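PDB 3KY8: putative riboflavin biosynthesis protein from Shewanella loihica, which probably acts as a 5-amino-6-(5-phosphoribosylamino)uracil reductase in riboflavin biosynthesis. Local coordinates for residues 53-58 with 182-187; 75-80 with 84-89. All coordinates share one frame; numbering follows the deposited sequence.

Overall arrangement
Both contacts lie at the surface, bury a similar modest area and rest on apolar packing, with no hydrogen bond across either pair of segments. Contact 1 is long in range: it brings the lead-in to helix 57-63 against the hairpin turn after strand 173-183, using the methyl groups of valine, leucine and threonine side chains. Contact 2 is local, folding the chain after helix 71-77 back over the end of that helix on its way to strand 90-93, and its chemistry is richer in rings, with Trp-84, Pro-85 and Tyr-86 gathered round one valine. The centres are about 22 Å apart, yet Phe-57, at the start of helix 57-63, packs on Pro-85 and Tyr-86 and so joins the two regions.

Contact 1 (53-58 with 182-187)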
# COMPACT_ATOMS: atom_id res chain seq x y z
N VAL A 53 -2.52 22.64 7.67
CA VAL A 53 -3.10 22.50 6.35
C VAL A 53 -4.10 21.34 6.33
O VAL A 53 -3.86 20.27 6.90
CB VAL A 53 -2.01 22.30 5.26
CG1 VAL A 53 -2.66 22.06 3.89
CG2 VAL A 53 -1.09 23.51 5.21
N ASP A 54 -5.26 21.61 5.72
CA ASP A 54 -6.33 20.63 5.61
C ASP A 54 -6.03 19.81 4.35
O ASP A 54 -5.64 20.37 3.32
CB ASP A 54 -7.70 21.32 5.48
CG ASP A 54 -8.86 20.32 5.39
OD1 ASP A 54 -9.17 19.65 6.41
OD2 ASP A 54 -9.44 20.19 4.29
N THR A 55 -6.14 18.50 4.45
CA THR A 55 -5.94 17.66 3.30
C THR A 55 -7.18 16.84 2.92
O THR A 55 -7.04 15.72 2.49
CB THR A 55 -4.75 16.69 3.53
OG1 THR A 55 -4.98 15.95 4.73
CG2 THR A 55 -3.44 17.47 3.62
N GLY A 56 -8.38 17.42 3.08
CA GLY A 56 -9.60 16.83 2.60
C GLY A 56 -10.70 16.56 3.60
O GLY A 56 -11.82 16.33 3.17
N PHE A 57 -10.40 16.57 4.90
CA PHE A 57 -11.38 16.18 5.93
C PHE A 57 -12.62 17.10 6.05
O PHE A 57 -13.72 16.62 6.20
CB PHE A 57 -10.73 16.10 7.30
CG PHE A 57 -11.64 15.53 8.39
CD1 PHE A 57 -12.01 14.19 8.38
CD2 PHE A 57 -12.11 16.34 9.44
CE1 PHE A 57 -12.81 13.68 9.36
CE2 PHE A 57 -12.93 15.84 10.41
CZ PHE A 57 -13.29 14.50 10.38
N VAL A 58 -12.42 18.41 6.02
CA VAL A 58 -13.52 19.33 6.16
C VAL A 58 -14.47 19.09 5.01
O VAL A 58 -15.67 19.03 5.23
CB VAL A 58 -13.09 20.84 6.19
CG1 VAL A 58 -14.11 21.67 6.98
CG2 VAL A 58 -11.77 20.98 6.84
N VAL A 182 1.09 15.13 -4.43
CA VAL A 182 1.87 15.25 -3.23
C VAL A 182 1.23 16.38 -2.40
O VAL A 182 1.00 17.46 -2.92
CB VAL A 182 3.36 15.53 -3.53
CG1 VAL A 182 4.16 15.73 -2.23
CG2 VAL A 182 3.97 14.37 -4.35
N VAL A 183 0.92 16.09 -1.14
CA VAL A 183 0.37 17.05 -0.18
C VAL A 183 1.39 17.19 0.96
O VAL A 183 2.11 16.24 1.28
CB VAL A 183 -1.01 16.59 0.36
CG1 VAL A 183 -2.02 16.55 -0.74
CG2 VAL A 183 -0.94 15.20 0.95
N LEU A 184 1.49 18.37 1.55
CA LEU A 184 2.41 18.63 2.71
C LEU A 184 3.87 18.28 2.42
O LEU A 184 4.63 17.95 3.34
CB LEU A 184 1.96 17.88 3.98
CG LEU A 184 0.60 18.31 4.56
CD1 LEU A 184 0.08 17.38 5.66
CD2 LEU A 184 0.72 19.70 5.07
N ASP A 185 4.24 18.30 1.14
CA ASP A 185 5.60 17.94 0.71
C ASP A 185 6.03 16.48 0.83
O ASP A 185 6.85 16.05 0.01
CB ASP A 185 6.67 18.82 1.39
CG ASP A 185 6.87 20.15 0.66
OD1 ASP A 185 7.31 20.11 -0.53
OD2 ASP A 185 6.59 21.22 1.28
N SER A 186 5.56 15.70 1.81
CA SER A 186 6.02 14.31 1.81
C SER A 186 4.96 13.27 1.92
O SER A 186 5.26 12.17 2.35
CB SER A 186 7.12 14.03 2.88
OG SER A 186 8.20 13.21 2.36
N LEU A 187 3.73 13.58 1.51
CA LEU A 187 2.65 12.60 1.52
C LEU A 187 2.11 12.51 0.12
O LEU A 187 2.11 13.50 -0.62
CB LEU A 187 1.53 13.03 2.46
CG LEU A 187 1.85 13.35 3.91
CD1 LEU A 187 0.58 13.68 4.68
CD2 LEU A 187 2.66 12.17 4.53
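Leu-184 reaches across to both Val-53 and Thr-55, presenting a different methyl to each. Its CD2 lies 3.8 Å from CB of Val-53, while CD1 comes within 4.1 Å of CG2 of Thr-55, the two side chains crossing at about a right angle. The same threonine methyl also meets Val-183, whose CB is 4.2 Å away. With chi1 at 55°, Thr-55 holds CG2 anti to its carbonyl carbon, which turns the apolar branch toward the hairpin. The meeting is purely van der Waals; polar work is done within the 53-58 segment, where Asp-54 OD2 accepts from Gly-56 N at 3.2 Å in an Asx turn, the N-H arriving from above the carboxylate plane. Gly-56, at the N-cap, has a positive phi of 123° that suits glycine.

Leu-184 opens the three-residue turn of a beta hairpin closed by paired backbone bonds between Val-183 and Leu-187. The contact thus lies between the approach to helix 57-63 and the connection between antiparallel strands 173-183 and 187-194. Gln-189, on the latter strand, also bonds to Thr-55 O, and beyond the turn Ser-186 OG bonds to Val-177 N of the second subunit.

Contact 2 (75-80 with 84-89); sequences DMVLSF and WPYSKP
Val-77, in the last turn of helix 71-77, projects into a group formed by Trp-84, Pro-85 and Tyr-86. Its CG1 does most of the touching: it is 3.8 Å from CZ3 of Trp-84, approaching the indole obliquely, and 4.0 Å from CD of Pro-85. The other methyl, CG2, lies 4.0 Å from OH of Tyr-86, a van der Waals approach by a side chain that comes from the opposite direction. This division of labour follows from chi1 of Val-77 (177°), which sets CG1 anti to the backbone N and CG2 anti to the carbonyl carbon. Leu-78, the first residue to leave the helix, adds a looser contact at 4.3 Å between its CD2 and the same Trp-84 CZ3.

The three rings also pack on one another. Pro-85 CD and Tyr-86 CD2 sit over one face of the indole, both displaced toward its rim, with CD2 of Tyr-86 3.6 Å above the Trp-84 plane. Tyr-86 in turn has Pro-85 CG over one of its faces and Trp-84 NE1 in plane at its edge, so the proline fills the angle between the two aromatic side chains.

This group sits in the return connection of a beta-alpha-beta crossover, in which helix 71-77 links the adjacent parallel strands 66-70 and 90-93. Tyr-86 packs on Leu-67 and Met-69 of strand 66-70, whereas Trp-84 touches Val-108 of strand 108-111, outermost in the sheet of this chain, and makes an edge-to-face pair with Tyr-104. Farther along, Lys-88 NZ bonds to the carbonyls of Met-61 and Val-64, tying the segment to the end of helix 57-63.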
# COMPACT_ATOMS: atom_id res chain seq x y z
N ASP A 75 -13.83 2.63 19.95
CA ASP A 75 -13.17 2.50 21.26
C ASP A 75 -11.91 3.35 21.36
O ASP A 75 -11.58 3.82 22.46
CB ASP A 75 -12.85 1.02 21.62
CG ASP A 75 -14.09 0.17 21.86
OD1 ASP A 75 -15.20 0.73 22.01
OD2 ASP A 75 -13.98 -1.08 21.89
N MSE A 76 -11.22 3.55 20.24
CA MSE A 76 -10.04 4.41 20.22
C MSE A 76 -10.38 5.87 20.14
O MSE A 76 -9.58 6.71 20.57
CB MSE A 76 -9.12 4.08 19.05
CG MSE A 76 -8.51 2.69 19.16
SE MSE A 76 -7.40 2.47 20.78
CE MSE A 76 -5.82 3.40 20.14
N VAL A 77 -11.54 6.20 19.61
CA VAL A 77 -11.93 7.63 19.54
C VAL A 77 -12.54 8.00 20.88
O VAL A 77 -12.14 9.00 21.45
CB VAL A 77 -12.90 7.97 18.33
CG1 VAL A 77 -13.32 9.43 18.35
CG2 VAL A 77 -12.24 7.66 16.99
N LEU A 78 -13.49 7.21 21.39
CA LEU A 78 -14.08 7.48 22.70
C LEU A 78 -12.97 7.48 23.72
O LEU A 78 -12.16 6.54 23.78
CB LEU A 78 -15.07 6.41 23.14
CG LEU A 78 -16.36 6.15 22.41
CD1 LEU A 78 -16.88 4.81 22.92
CD2 LEU A 78 -17.37 7.27 22.62
N SER A 79 -12.93 8.54 24.52
CA SER A 79 -12.03 8.63 25.64
C SER A 79 -12.59 9.69 26.59
O SER A 79 -13.54 10.43 26.25
CB SER A 79 -10.58 8.90 25.18
OG SER A 79 -10.27 10.28 25.04
N PHE A 80 -12.06 9.71 27.80
CA PHE A 80 -12.45 10.74 28.75
C PHE A 80 -12.00 12.13 28.32
O PHE A 80 -12.68 13.08 28.61
CB PHE A 80 -11.80 10.48 30.10
CG PHE A 80 -12.38 9.34 30.84
CD1 PHE A 80 -13.72 9.34 31.20
CD2 PHE A 80 -11.58 8.27 31.19
CE1 PHE A 80 -14.25 8.29 31.89
CE2 PHE A 80 -12.11 7.21 31.89
CZ PHE A 80 -13.44 7.22 32.24
N TRP A 84 -15.06 15.17 20.43
CA TRP A 84 -15.68 14.42 19.35
C TRP A 84 -15.44 15.15 18.04
O TRP A 84 -15.75 16.33 17.92
CB TRP A 84 -17.17 14.31 19.62
CG TRP A 84 -17.87 13.37 18.73
CD1 TRP A 84 -18.78 13.67 17.77
CD2 TRP A 84 -17.70 11.94 18.69
NE1 TRP A 84 -19.22 12.52 17.16
CE2 TRP A 84 -18.58 11.45 17.72
CE3 TRP A 84 -16.91 11.04 19.41
CZ2 TRP A 84 -18.69 10.10 17.43
CZ3 TRP A 84 -17.02 9.70 19.13
CH2 TRP A 84 -17.90 9.24 18.14
N PRO A 85 -14.81 14.47 17.07
CA PRO A 85 -14.42 15.19 15.86
C PRO A 85 -15.39 15.21 14.71
O PRO A 85 -15.07 15.84 13.69
CB PRO A 85 -13.17 14.46 15.43
CG PRO A 85 -13.36 13.09 15.91
CD PRO A 85 -14.28 13.10 17.08
N TYR A 86 -16.55 14.55 14.85
CA TYR A 86 -17.51 14.38 13.74
C TYR A 86 -18.77 15.18 13.89
O TYR A 86 -19.43 15.11 14.93
CB TYR A 86 -17.91 12.93 13.60
CG TYR A 86 -16.74 12.03 13.59
CD1 TYR A 86 -15.86 12.00 12.51
CD2 TYR A 86 -16.49 11.21 14.68
CE1 TYR A 86 -14.77 11.17 12.52
CE2 TYR A 86 -15.42 10.39 14.71
CZ TYR A 86 -14.56 10.37 13.64
OH TYR A 86 -13.50 9.51 13.72
N SER A 87 -19.10 15.92 12.83
CA SER A 87 -20.28 16.75 12.76
C SER A 87 -21.51 16.01 12.21
O SER A 87 -22.60 16.59 12.16
CB SER A 87 -19.99 17.95 11.86
OG SER A 87 -19.72 17.50 10.55
N LYS A 88 -21.35 14.74 11.83
CA LYS A 88 -22.42 13.95 11.24
C LYS A 88 -22.56 12.68 12.09
O LYS A 88 -21.64 12.31 12.80
CB LYS A 88 -22.08 13.58 9.77
CG LYS A 88 -21.92 14.76 8.77
CD LYS A 88 -23.21 15.60 8.55
CE LYS A 88 -22.91 16.80 7.62
NZ LYS A 88 -22.54 16.47 6.19
N PRO A 89 -23.71 12.01 12.02
CA PRO A 89 -23.88 10.82 12.83
C PRO A 89 -22.89 9.72 12.52
O PRO A 89 -22.51 9.52 11.36
CB PRO A 89 -25.28 10.34 12.44
CG PRO A 89 -25.92 11.50 11.79
CD PRO A 89 -24.88 12.28 11.19